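Local atomic coordinates of peptide-binding protein (PDB entry 6SQX), a protein that cleaves the peptidoglycan of potentially competing bacteria as a secreted NlpC/P60 endopeptidase, probably by a cysteine-type mechanism. Residues S140-V145 and S221-W226; N147-R152 and T212-N217; S257-H262 and L266-K271. One frame throughout, in Å; residues are numbered along the deposited sequence. Where two conformers were deposited one is given.

Interaction 1: residues S140-V145 and S221-W226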
ATOM      1  N   SER A 140      27.056   6.866  -1.827  1.00 26.03           N
ATOM      2  CA  SER A 140      26.538   8.042  -1.129  1.00 25.60           C
ATOM      3  C   SER A 140      25.074   8.340  -1.425  1.00 24.89           C
ATOM      4  O   SER A 140      24.479   9.164  -0.721  1.00 25.71           O
ATOM      5  CB  SER A 140      27.386   9.279  -1.449  1.00 28.14           C
ATOM      6  OG  SER A 140      27.357   9.611  -2.840  1.00 30.54           O
ATOM      7  N   CYS A 141      24.481   7.708  -2.424  1.00 24.71           N
ATOM      8  CA  CYS A 141      23.079   7.949  -2.751  1.00 23.94           C
ATOM      9  C   CYS A 141      22.133   7.073  -1.939  1.00 22.64           C
ATOM     10  O   CYS A 141      20.916   7.193  -2.105  1.00 22.07           O
ATOM     11  CB  CYS A 141      22.825   7.801  -4.269  1.00 25.66           C
ATOM     12  SG  CYS A 141      23.053   6.120  -4.924  1.00 28.02           S
ATOM     13  N   ARG A 142      22.652   6.176  -1.103  1.00 21.17           N
ATOM     14  CA  ARG A 142      21.774   5.515  -0.144  1.00 20.32           C
ATOM     15  C   ARG A 142      21.173   6.553   0.781  1.00 21.71           C
ATOM     16  O   ARG A 142      21.832   7.522   1.159  1.00 21.57           O
ATOM     17  CB  ARG A 142      22.573   4.507   0.679  1.00 21.28           C
ATOM     18  CG  ARG A 142      23.091   3.342  -0.189  1.00 22.33           C
ATOM     19  CD  ARG A 142      23.997   2.357   0.552  1.00 23.27           C
ATOM     20  NE  ARG A 142      24.334   1.270  -0.361  1.00 24.15           N
ATOM     21  CZ  ARG A 142      25.348   0.430  -0.201  1.00 24.54           C
ATOM     22  NH1 ARG A 142      26.178   0.539   0.839  1.00 26.57           N
ATOM     23  NH2 ARG A 142      25.526  -0.531  -1.105  1.00 25.71           N
ATOM     24  N   GLY A 143      19.900   6.343   1.133  1.00 20.22           N
ATOM     25  CA  GLY A 143      19.213   7.335   1.934  1.00 20.27           C
ATOM     26  C   GLY A 143      18.091   6.784   2.782  1.00 19.12           C
ATOM     27  O   GLY A 143      17.904   5.564   2.902  1.00 19.96           O
ATOM     28  N   ILE A 144      17.337   7.698   3.391  1.00 18.31           N
ATOM     29  CA  ILE A 144      16.255   7.329   4.297  1.00 18.38           C
ATOM     30  C   ILE A 144      15.182   8.408   4.247  1.00 18.79           C
ATOM     31  O   ILE A 144      15.475   9.593   4.052  1.00 19.64           O
ATOM     32  CB  ILE A 144      16.825   7.076   5.720  1.00 18.69           C
ATOM     33  CG1 ILE A 144      15.846   6.263   6.582  1.00 19.14           C
ATOM     34  CG2 ILE A 144      17.222   8.376   6.431  1.00 20.17           C
ATOM     35  CD1 ILE A 144      16.500   5.679   7.818  1.00 20.81           C
ATOM     36  N   VAL A 145      13.926   7.992   4.442  1.00 19.53           N
ATOM     37  CA  VAL A 145      12.817   8.938   4.577  1.00 18.53           C
ATOM     38  C   VAL A 145      12.840   9.541   5.977  1.00 19.45           C
ATOM     39  O   VAL A 145      12.895   8.802   6.973  1.00 20.18           O
ATOM     40  CB  VAL A 145      11.469   8.233   4.291  1.00 18.28           C
ATOM     41  CG1 VAL A 145      10.283   9.196   4.519  1.00 18.72           C
ATOM     42  CG2 VAL A 145      11.457   7.694   2.848  1.00 18.90           C
ATOM     43  N   SER A 221      28.526   4.575   8.287  1.00 24.55           N
ATOM     44  CA  SER A 221      28.391   4.461   9.736  0.53 24.64           C
ATOM     45  C   SER A 221      26.926   4.439  10.150  1.00 23.47           C
ATOM     46  O   SER A 221      26.545   3.680  11.063  1.00 23.03           O
ATOM     47  CB  SER A 221      29.148   5.591  10.436  0.53 25.89           C
ATOM     48  OG  SER A 221      30.552   5.441  10.258  0.53 27.30           O
ATOM     49  N   PHE A 222      26.096   5.264   9.502  1.00 22.68           N
ATOM     50  CA  PHE A 222      24.672   5.272   9.815  1.00 21.36           C
ATOM     51  C   PHE A 222      24.070   3.881   9.631  1.00 21.72           C
ATOM     52  O   PHE A 222      23.287   3.398  10.472  1.00 23.79           O
ATOM     53  CB  PHE A 222      23.941   6.324   8.953  1.00 21.60           C
ATOM     54  CG  PHE A 222      22.480   6.436   9.269  1.00 21.49           C
ATOM     55  CD1 PHE A 222      21.561   5.531   8.749  1.00 22.46           C
ATOM     56  CD2 PHE A 222      22.028   7.446  10.109  1.00 21.30           C
ATOM     57  CE1 PHE A 222      20.184   5.651   9.059  1.00 22.72           C
ATOM     58  CE2 PHE A 222      20.679   7.570  10.420  1.00 22.78           C
ATOM     59  CZ  PHE A 222      19.750   6.678   9.890  1.00 23.36           C
ATOM     60  N   ILE A 223      24.393   3.234   8.512  1.00 21.74           N
ATOM     61  CA  ILE A 223      23.830   1.919   8.220  1.00 22.46           C
ATOM     62  C   ILE A 223      24.374   0.871   9.180  1.00 23.35           C
ATOM     63  O   ILE A 223      23.619   0.039   9.693  1.00 25.32           O
ATOM     64  CB  ILE A 223      24.093   1.558   6.751  1.00 23.39           C
ATOM     65  CG1 ILE A 223      23.293   2.480   5.845  1.00 23.32           C
ATOM     66  CG2 ILE A 223      23.735   0.116   6.476  1.00 23.42           C
ATOM     67  CD1 ILE A 223      23.614   2.263   4.340  1.00 23.94           C
ATOM     68  N   THR A 224      25.684   0.899   9.450  1.00 24.53           N
ATOM     69  CA  THR A 224      26.275  -0.019  10.423  1.00 25.77           C
ATOM     70  C   THR A 224      25.585   0.097  11.779  1.00 26.21           C
ATOM     71  O   THR A 224      25.246  -0.915  12.414  1.00 28.30           O
ATOM     72  CB  THR A 224      27.780   0.256  10.556  1.00 27.43           C
ATOM     73  OG1 THR A 224      28.426  -0.008   9.303  1.00 28.40           O
ATOM     74  CG2 THR A 224      28.417  -0.647  11.633  1.00 29.24           C
ATOM     75  N   GLN A 225      25.387   1.325  12.254  1.00 24.64           N
ATOM     76  CA  GLN A 225      24.782   1.489  13.566  1.00 24.16           C
ATOM     77  C   GLN A 225      23.300   1.122  13.538  1.00 24.55           C
ATOM     78  O   GLN A 225      22.787   0.538  14.501  1.00 25.40           O
ATOM     79  CB  GLN A 225      24.976   2.930  14.036  1.00 26.01           C
ATOM     80  CG  GLN A 225      26.426   3.309  14.282  1.00 30.66           C
ATOM     81  CD  GLN A 225      27.141   2.291  15.164  1.00 35.81           C
ATOM     82  OE1 GLN A 225      26.641   1.920  16.234  1.00 37.72           O
ATOM     83  NE2 GLN A 225      28.313   1.821  14.712  1.00 39.47           N
ATOM     84  N   TRP A 226      22.605   1.425  12.431  1.00 23.41           N
ATOM     85  CA  TRP A 226      21.189   1.062  12.318  1.00 23.70           C
ATOM     86  C   TRP A 226      20.990  -0.425  12.607  1.00 26.67           C
ATOM     87  O   TRP A 226      20.107  -0.812  13.386  1.00 26.19           O
ATOM     88  CB  TRP A 226      20.699   1.390  10.904  1.00 24.06           C
ATOM     89  CG  TRP A 226      19.283   1.037  10.684  1.00 24.50           C
ATOM     90  CD1 TRP A 226      18.766  -0.195  10.340  1.00 25.18           C
ATOM     91  CD2 TRP A 226      18.174   1.932  10.767  1.00 24.83           C
ATOM     92  NE1 TRP A 226      17.384  -0.108  10.223  1.00 25.51           N
ATOM     93  CE2 TRP A 226      17.003   1.194  10.450  1.00 25.21           C
ATOM     94  CE3 TRP A 226      18.057   3.299  11.060  1.00 25.83           C
ATOM     95  CZ2 TRP A 226      15.729   1.778  10.443  1.00 25.98           C
ATOM     96  CZ3 TRP A 226      16.789   3.890  11.035  1.00 25.90           C
ATOM     97  CH2 TRP A 226      15.637   3.122  10.734  1.00 25.55           C
TER
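Ile144 reaches from strand 142-145 to two aromatic rings, Phe222 and Trp226, on helix 221-226. Its CB points toward the helix and divides the chain into two branches. CG2 packs on Pro269 of the hairpin strand, while CG1, turned opposite the backbone N (chi1 -162°), carries the longer arm outward with a second extended torsion. The tip of that arm, CD1, does all the touching: it lies 3.7 Å from CZ3 of Trp226 and 3.9 Å from CE1 of Phe222, and it meets both rings obliquely. Phe222 and Trp226 stand four residues apart, one helical turn, so their rings come off the same side of the helix and a single methyl group can serve both. The beta-branched isoleucine suits a strand, and its extended CG1 arm brings the end methyl up to both rings.

The strand is the first, in chain order, of a five-stranded antiparallel sheet consistent with an SH3 (SH3b1-type) domain. It pairs there with the last strand, 215-217; the helix follows that last strand and crosses strand 142-145 at 59°, the axes 10.5 Å apart. Ala277 and Leu279 of strand 277-281 also touch Phe222, and Tyr65 OH takes the hydrogen bond of Trp226 NE1, which satisfies the one polar atom of the buried indole.

A second, smaller contact is made by Arg142, which lends its aliphatic part, CD resting 3.8 Å from CD1 of Ile223 where the two side chains cross at about a right angle; its guanidinium group continues to a salt bridge with Asp70.

Interaction 2: residues N147-R152 and T212-N217; sequences NNAQVR and TSSIAN. With EDO (1,2-ethanediol), chain N.
Two first torsions direct the polar ends of Asn147 and Ser214, whose backbones meet across this contact. In Asn147, CG lies beside its own backbone N (chi1 -72°), which sets the amide between Lys251 and a bridging water; in Ser214, OG sits between backbone N and carbonyl carbon (chi1 83°), which turns it toward Ala149 CB and Pro211 O. Ser214 closes the short 3-10 segment 212-214 that leads into the last strand, 215-217, a feature familiar from SH3 domains, and Asn147 belongs to the loop between strands 142-145 and 149-152. The two backbones are joined by Asn147 N donating to Ser214 O at 3.2 Å, a nearly straight bond whose donor is tilted 33° from the carbonyl plane. Beside it the CB atoms of Asn147 and Ser214 pack 4.1 Å apart.

Small residues suit this place. Ala149 fits its methyl group against Ser214, with CB 3.7 Å from OG, and the same hydroxyl is bonded to O of Pro211, the residue just before the 3-10 segment. Both OG contacts hold for one of two conformers of Ser214 and are therefore less certain than the backbone bond.

The amide of Asn147 is held at both ends: OD1 accepts from Lys251 NZ, and ND2 uses the water to reach the 3-10 segment, a longer link appropriate to the more exposed Ser213. Next along the loop, Asn148 ND2 donates to O1 of a 1,2-ethanediol that probably came from the crystallisation liquor. The bridging water lies 3.1 Å from Asn147 ND2, whose hydrogen bond it accepts, and 2.7 Å from Ser213 OG.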
ATOM      1  N   ASN A 147      10.567  12.422   6.693  1.00 19.05           N
ATOM      2  CA  ASN A 147       9.182  12.803   6.960  1.00 19.88           C
ATOM      3  C   ASN A 147       8.260  11.928   6.123  1.00 17.73           C
ATOM      4  O   ASN A 147       8.580  11.618   4.973  1.00 18.09           O
ATOM      5  CB  ASN A 147       8.924  14.271   6.608  1.00 22.20           C
ATOM      6  CG  ASN A 147       9.563  15.233   7.588  1.00 25.01           C
ATOM      7  OD1 ASN A 147       9.377  15.107   8.807  1.00 28.05           O
ATOM      8  ND2 ASN A 147      10.287  16.219   7.073  1.00 28.36           N
ATOM      9  N   ASN A 148       7.135  11.489   6.698  1.00 17.61           N
ATOM     10  CA  ASN A 148       6.210  10.655   5.924  1.00 17.17           C
ATOM     11  C   ASN A 148       5.944  11.358   4.602  1.00 18.54           C
ATOM     12  O   ASN A 148       5.716  12.571   4.562  1.00 19.49           O
ATOM     13  CB  ASN A 148       4.895  10.485   6.681  1.00 16.61           C
ATOM     14  CG  ASN A 148       5.099   9.880   8.060  1.00 18.44           C
ATOM     15  OD1 ASN A 148       5.794   8.885   8.245  1.00 19.00           O
ATOM     16  ND2 ASN A 148       4.465  10.501   9.069  1.00 20.45           N
ATOM     17  N   ALA A 149       5.986  10.607   3.500  1.00 18.96           N
ATOM     18  CA  ALA A 149       5.992  11.238   2.190  1.00 18.66           C
ATOM     19  C   ALA A 149       4.946  10.637   1.252  1.00 17.72           C
ATOM     20  O   ALA A 149       4.797   9.408   1.176  1.00 18.39           O
ATOM     21  CB  ALA A 149       7.396  11.102   1.575  1.00 18.95           C
ATOM     22  N   GLN A 150       4.253  11.509   0.517  1.00 17.54           N
ATOM     23  CA  GLN A 150       3.414  11.071  -0.594  1.00 18.20           C
ATOM     24  C   GLN A 150       4.257  11.023  -1.859  1.00 19.15           C
ATOM     25  O   GLN A 150       4.714  12.067  -2.342  1.00 20.68           O
ATOM     26  CB  GLN A 150       2.220  12.015  -0.773  1.00 20.27           C
ATOM     27  CG  GLN A 150       1.272  11.895   0.453  1.00 22.91           C
ATOM     28  CD  GLN A 150       0.015  12.629   0.295  1.00 26.49           C
ATOM     29  OE1 GLN A 150      -0.883  12.199  -0.417  1.00 28.22           O
ATOM     30  NE2 GLN A 150      -0.067  13.791   0.940  1.00 29.32           N
ATOM     31  N   VAL A 151       4.493   9.806  -2.367  1.00 18.40           N
ATOM     32  CA  VAL A 151       5.327   9.627  -3.552  1.00 18.47           C
ATOM     33  C   VAL A 151       4.471   9.950  -4.761  1.00 17.52           C
ATOM     34  O   VAL A 151       3.325   9.461  -4.897  1.00 17.89           O
ATOM     35  CB  VAL A 151       5.861   8.189  -3.627  1.00 18.52           C
ATOM     36  CG1 VAL A 151       6.755   8.032  -4.914  1.00 19.60           C
ATOM     37  CG2 VAL A 151       6.660   7.860  -2.362  1.00 18.38           C
ATOM     38  N   ARG A 152       5.032  10.759  -5.651  1.00 18.78           N
ATOM     39  CA  ARG A 152       4.323  11.324  -6.793  1.00 19.06           C
ATOM     40  C   ARG A 152       4.975  10.853  -8.102  1.00 19.40           C
ATOM     41  O   ARG A 152       6.204  10.727  -8.183  1.00 20.29           O
ATOM     42  CB  ARG A 152       4.424  12.885  -6.751  1.00 19.33           C
ATOM     43  CG  ARG A 152       4.031  13.534  -5.374  1.00 19.61           C
ATOM     44  CD  ARG A 152       2.523  13.397  -5.070  1.00 20.49           C
ATOM     45  NE  ARG A 152       1.760  14.294  -5.940  1.00 19.64           N
ATOM     46  CZ  ARG A 152       0.449  14.239  -6.132  1.00 19.52           C
ATOM     47  NH1 ARG A 152      -0.247  13.280  -5.507  1.00 19.77           N
ATOM     48  NH2 ARG A 152      -0.149  15.124  -6.939  1.00 20.89           N
ATOM     49  N   THR A 212      12.211  17.210  -1.382  1.00 21.92           N
ATOM     50  CA  THR A 212      13.586  17.009  -0.942  1.00 22.86           C
ATOM     51  C   THR A 212      13.706  17.068   0.580  1.00 22.16           C
ATOM     52  O   THR A 212      14.500  16.324   1.174  1.00 23.25           O
ATOM     53  CB  THR A 212      14.488  18.017  -1.633  1.00 23.60           C
ATOM     54  OG1 THR A 212      14.400  17.785  -3.048  1.00 23.70           O
ATOM     55  CG2 THR A 212      15.964  17.919  -1.144  1.00 24.08           C
ATOM     56  N   SER A 213      12.902  17.903   1.234  1.00 22.10           N
ATOM     57  CA  SER A 213      12.965  17.993   2.687  1.00 22.37           C
ATOM     58  C   SER A 213      12.517  16.715   3.386  1.00 22.09           C
ATOM     59  O   SER A 213      12.709  16.586   4.600  1.00 24.77           O
ATOM     60  CB  SER A 213      12.111  19.173   3.161  1.00 25.63           C
ATOM     61  OG  SER A 213      10.764  19.010   2.745  1.00 27.07           O
ATOM     62  N   SER A 214      11.891  15.779   2.679  1.00 20.02           N
ATOM     63  CA  SER A 214      11.393  14.563   3.313  0.51 20.60           C
ATOM     64  C   SER A 214      12.411  13.429   3.299  1.00 20.02           C
ATOM     65  O   SER A 214      12.143  12.366   3.870  1.00 20.04           O
ATOM     66  CB  SER A 214      10.100  14.100   2.636  0.51 21.38           C
ATOM     67  OG  SER A 214      10.366  13.351   1.458  0.51 22.43           O
ATOM     68  N   ILE A 215      13.577  13.636   2.681  1.00 19.70           N
ATOM     69  CA  ILE A 215      14.577  12.590   2.567  1.00 20.68           C
ATOM     70  C   ILE A 215      15.960  13.116   2.943  1.00 21.10           C
ATOM     71  O   ILE A 215      16.195  14.328   3.001  1.00 22.41           O
ATOM     72  CB  ILE A 215      14.580  11.951   1.145  1.00 20.33           C
ATOM     73  CG1 ILE A 215      14.700  12.977  -0.014  1.00 23.03           C
ATOM     74  CG2 ILE A 215      13.239  11.220   0.925  1.00 19.38           C
ATOM     75  CD1 ILE A 215      16.078  13.520  -0.245  1.00 24.80           C
ATOM     76  N   ALA A 216      16.865  12.180   3.231  1.00 20.52           N
ATOM     77  CA  ALA A 216      18.250  12.526   3.545  1.00 20.96           C
ATOM     78  C   ALA A 216      19.127  11.358   3.125  1.00 20.85           C
ATOM     79  O   ALA A 216      18.670  10.219   3.100  1.00 22.33           O
ATOM     80  CB  ALA A 216      18.391  12.766   5.056  1.00 22.27           C
ATOM     81  N   ASN A 217      20.385  11.630   2.763  1.00 21.43           N
ATOM     82  CA  ASN A 217      21.251  10.493   2.491  1.00 21.69           C
ATOM     83  C   ASN A 217      21.822   9.938   3.787  1.00 21.64           C
ATOM     84  O   ASN A 217      21.723  10.554   4.855  1.00 24.14           O
ATOM     85  CB  ASN A 217      22.354  10.769   1.450  1.00 24.70           C
ATOM     86  CG  ASN A 217      23.407  11.708   1.933  1.00 27.55           C
ATOM     87  OD1 ASN A 217      23.120  12.737   2.550  1.00 29.22           O
ATOM     88  ND2 ASN A 217      24.671  11.381   1.614  1.00 31.04           N
TER
HETATM   89  C1  EDO N 512       1.665  13.251   7.975  1.00 31.27           C
HETATM   90  O1  EDO N 512       3.041  13.105   8.324  1.00 21.94           O
HETATM   91  C2  EDO N 512       1.060  11.853   7.871  1.00 34.32           C
HETATM   92  O2  EDO N 512       0.837  11.297   9.157  1.00 32.92           O
HETATM   93  O   HOH W   1       9.331  17.320   4.317  1.00 30.18           O

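Interaction 3: residues S257-H262 and L266-K271; sequences SILPEH and LKIPVK
This is the pairing of two neighbouring strands in a beta hairpin, 259-262 running antiparallel to 266-271 within a five-stranded antiparallel sheet, and it combines a backbone bond with an apolar patch. The strands are strongly twisted, their directions 140° apart, and they meet in register near the turn, where Glu261 and Leu266 form a non-hydrogen-bonded pair with CA atoms 4.4 Å apart. Next to this pair, Lys267 N donates to Pro260 O at 2.9 Å with an angle of 164°; the donor stands above the carbonyl plane and away from a lone pair.

The apolar patch is built round Leu259. With CG beside its backbone N, the side chain places its three touching carbons against three residues of the partner strand: CB is 3.7 Å from CD1 of Leu266, CD1 is 4.0 Å from CG2 of Ile268, and CD2 is 3.8 Å from CD of Pro269, whose ring it crosses at about a right angle. A branched residue suits this spot because its two methyls diverge along the opposite strand. Leu266 turns CG opposite its own N, which brings its tip back to Leu259.

Polar ends are led out of the patch. Glu261 binds Arg230 through OE2 and Gly264 N, in the turn, through OE1. The extended chain of Lys267 passes its CE 4.2 Å from CB of His262 before NZ reaches Tyr229 OH.

Pro260 has no N-H to return the bond it receives. Lys267 O is accordingly buried without a hydrogen-bonding partner, and it faces carbon instead: CB of Leu259 at 3.6 Å and CD of Pro260 at 3.7 Å.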
ATOM      1  N   SER A 257       5.853   1.980  10.278  1.00 16.59           N
ATOM      2  CA  SER A 257       7.211   2.460  10.473  1.00 16.77           C
ATOM      3  C   SER A 257       8.018   1.443  11.270  1.00 16.99           C
ATOM      4  O   SER A 257       7.502   0.741  12.137  1.00 17.97           O
ATOM      5  CB  SER A 257       7.196   3.748  11.296  1.00 18.25           C
ATOM      6  OG  SER A 257       6.392   4.725  10.660  1.00 20.27           O
ATOM      7  N   ILE A 258       9.318   1.401  10.997  1.00 17.41           N
ATOM      8  CA  ILE A 258      10.246   0.494  11.620  1.00 18.49           C
ATOM      9  C   ILE A 258      11.443   1.342  12.039  1.00 17.54           C
ATOM     10  O   ILE A 258      12.153   1.900  11.191  1.00 18.53           O
ATOM     11  CB  ILE A 258      10.639  -0.654  10.677  1.00 18.49           C
ATOM     12  CG1 ILE A 258       9.399  -1.475  10.281  1.00 18.30           C
ATOM     13  CG2 ILE A 258      11.702  -1.571  11.299  1.00 19.99           C
ATOM     14  CD1 ILE A 258       9.697  -2.394   9.038  1.00 18.92           C
ATOM     15  N   LEU A 259      11.639   1.502  13.352  1.00 17.72           N
ATOM     16  CA  LEU A 259      12.582   2.502  13.822  1.00 18.92           C
ATOM     17  C   LEU A 259      13.403   1.963  14.984  1.00 19.31           C
ATOM     18  O   LEU A 259      12.947   1.073  15.718  1.00 19.89           O
ATOM     19  CB  LEU A 259      11.832   3.752  14.314  1.00 18.70           C
ATOM     20  CG  LEU A 259      11.079   4.517  13.199  1.00 18.38           C
ATOM     21  CD1 LEU A 259      10.047   5.493  13.826  1.00 19.51           C
ATOM     22  CD2 LEU A 259      12.094   5.297  12.320  1.00 20.12           C
ATOM     23  N   PRO A 260      14.623   2.474  15.170  1.00 21.15           N
ATOM     24  CA  PRO A 260      15.447   2.049  16.310  1.00 21.33           C
ATOM     25  C   PRO A 260      14.849   2.459  17.654  1.00 20.95           C
ATOM     26  O   PRO A 260      14.120   3.449  17.772  1.00 21.04           O
ATOM     27  CB  PRO A 260      16.783   2.788  16.086  1.00 22.50           C
ATOM     28  CG  PRO A 260      16.807   3.109  14.614  1.00 22.53           C
ATOM     29  CD  PRO A 260      15.346   3.401  14.273  1.00 22.16           C
ATOM     30  N   GLU A 261      15.245   1.713  18.688  1.00 20.63           N
ATOM     31  CA  GLU A 261      14.844   2.034  20.043  1.00 20.50           C
ATOM     32  C   GLU A 261      15.991   1.658  20.978  1.00 21.89           C
ATOM     33  O   GLU A 261      16.638   0.617  20.812  1.00 22.43           O
ATOM     34  CB  GLU A 261      13.566   1.236  20.388  1.00 23.55           C
ATOM     35  CG  GLU A 261      13.189   1.174  21.872  1.00 25.68           C
ATOM     36  CD  GLU A 261      13.807  -0.029  22.586  1.00 29.07           C
ATOM     37  OE1 GLU A 261      14.512   0.185  23.596  1.00 29.16           O
ATOM     38  OE2 GLU A 261      13.588  -1.195  22.144  1.00 32.43           O
ATOM     39  N   HIS A 262      16.264   2.529  21.942  1.00 21.94           N
ATOM     40  CA  HIS A 262      17.320   2.297  22.913  1.00 23.66           C
ATOM     41  C   HIS A 262      16.803   2.724  24.281  1.00 23.85           C
ATOM     42  O   HIS A 262      16.292   3.841  24.421  1.00 24.19           O
ATOM     43  CB  HIS A 262      18.557   3.105  22.499  1.00 26.36           C
ATOM     44  CG  HIS A 262      19.689   3.007  23.472  1.00 29.79           C
ATOM     45  ND1 HIS A 262      20.536   1.922  23.514  1.00 30.95           N
ATOM     46  CD2 HIS A 262      20.102   3.846  24.455  1.00 33.53           C
ATOM     47  CE1 HIS A 262      21.433   2.099  24.470  1.00 31.11           C
ATOM     48  NE2 HIS A 262      21.191   3.256  25.059  1.00 34.11           N
ATOM     49  N   LEU A 266      12.282   5.722  21.441  1.00 22.49           N
ATOM     50  CA  LEU A 266      12.353   5.706  19.991  1.00 22.52           C
ATOM     51  C   LEU A 266      13.449   6.645  19.488  1.00 23.72           C
ATOM     52  O   LEU A 266      13.694   7.712  20.050  1.00 25.03           O
ATOM     53  CB  LEU A 266      10.993   6.229  19.503  1.00 24.79           C
ATOM     54  CG  LEU A 266      10.667   6.174  18.032  1.00 26.73           C
ATOM     55  CD1 LEU A 266      10.518   4.711  17.660  1.00 28.35           C
ATOM     56  CD2 LEU A 266       9.365   6.916  17.809  1.00 28.18           C
ATOM     57  N   LYS A 267      14.094   6.267  18.376  1.00 22.74           N
ATOM     58  CA  LYS A 267      14.959   7.193  17.656  1.00 22.26           C
ATOM     59  C   LYS A 267      14.401   7.396  16.247  1.00 22.49           C
ATOM     60  O   LYS A 267      13.879   6.459  15.623  1.00 24.34           O
ATOM     61  CB  LYS A 267      16.413   6.722  17.612  1.00 25.22           C
ATOM     62  CG  LYS A 267      17.063   6.552  18.996  1.00 28.42           C
ATOM     63  CD  LYS A 267      18.579   6.373  18.869  1.00 32.39           C
ATOM     64  CE  LYS A 267      19.293   6.567  20.196  1.00 35.85           C
ATOM     65  NZ  LYS A 267      20.749   6.662  19.949  1.00 37.26           N
ATOM     66  N   ILE A 268      14.440   8.633  15.771  1.00 23.23           N
ATOM     67  CA  ILE A 268      13.941   8.914  14.425  1.00 22.62           C
ATOM     68  C   ILE A 268      15.061   9.576  13.639  1.00 21.46           C
ATOM     69  O   ILE A 268      15.836  10.378  14.200  1.00 21.98           O
ATOM     70  CB  ILE A 268      12.686   9.810  14.428  1.00 24.20           C
ATOM     71  CG1 ILE A 268      12.958  11.122  15.158  1.00 25.54           C
ATOM     72  CG2 ILE A 268      11.487   9.087  15.002  1.00 27.48           C
ATOM     73  CD1 ILE A 268      11.843  12.180  15.011  1.00 28.87           C
ATOM     74  N   PRO A 269      15.176   9.288  12.345  1.00 20.95           N
ATOM     75  CA  PRO A 269      16.199   9.953  11.530  1.00 21.06           C
ATOM     76  C   PRO A 269      15.722  11.350  11.202  1.00 22.34           C
ATOM     77  O   PRO A 269      14.552  11.565  10.866  1.00 23.25           O
ATOM     78  CB  PRO A 269      16.240   9.105  10.249  1.00 21.89           C
ATOM     79  CG  PRO A 269      14.804   8.550  10.148  1.00 22.09           C
ATOM     80  CD  PRO A 269      14.418   8.271  11.596  1.00 22.12           C
ATOM     81  N   VAL A 270      16.633  12.305  11.319  1.00 22.22           N
ATOM     82  CA  VAL A 270      16.345  13.676  10.943  0.72 22.09           C
ATOM     83  C   VAL A 270      17.454  14.170  10.028  1.00 23.11           C
ATOM     84  O   VAL A 270      18.579  13.651  10.031  1.00 24.25           O
ATOM     85  CB  VAL A 270      16.155  14.590  12.180  0.72 22.75           C
ATOM     86  CG1 VAL A 270      14.931  14.150  13.008  0.72 23.93           C
ATOM     87  CG2 VAL A 270      17.436  14.617  13.021  0.72 23.39           C
ATOM     88  N   LYS A 271      17.115  15.162   9.192  1.00 24.12           N
ATOM     89  CA  LYS A 271      18.076  15.675   8.217  1.00 23.47           C
ATOM     90  C   LYS A 271      18.965  16.724   8.875  1.00 25.47           C
ATOM     91  O   LYS A 271      18.468  17.737   9.392  1.00 27.05           O
ATOM     92  CB  LYS A 271      17.327  16.247   7.009  1.00 22.53           C
ATOM     93  CG  LYS A 271      18.183  16.566   5.798  1.00 23.21           C
ATOM     94  CD  LYS A 271      17.281  16.852   4.635  1.00 23.99           C
ATOM     95  CE  LYS A 271      18.046  16.887   3.324  1.00 24.86           C
ATOM     96  NZ  LYS A 271      17.066  16.959   2.197  1.00 24.64           N
TER

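How the interactions relate
Interactions 1 and 2 share the sheet of the probable SH3 domain: strands 142-145 and 215-217 are neighbours in it, joined by Ile144 N and Ala216 O at 2.9 Å. Interaction 2 is nested within the loop that interaction 1 closes, whereas interaction 3 comes later in the chain and belongs to a second five-stranded sheet. Interactions 1 and 3 are buried and abut where Trp226 CH2 lies 3.6 Å from Pro260 CD. Interaction 1 is purely side-chain packing, interaction 3 adds a backbone bond to its apolar patch, and interaction 2, partly open to solvent, relies on backbone and water-mediated bonds. Lys271, at the far end of the hairpin strand, ties the two sheets together by donating to Ile215 O.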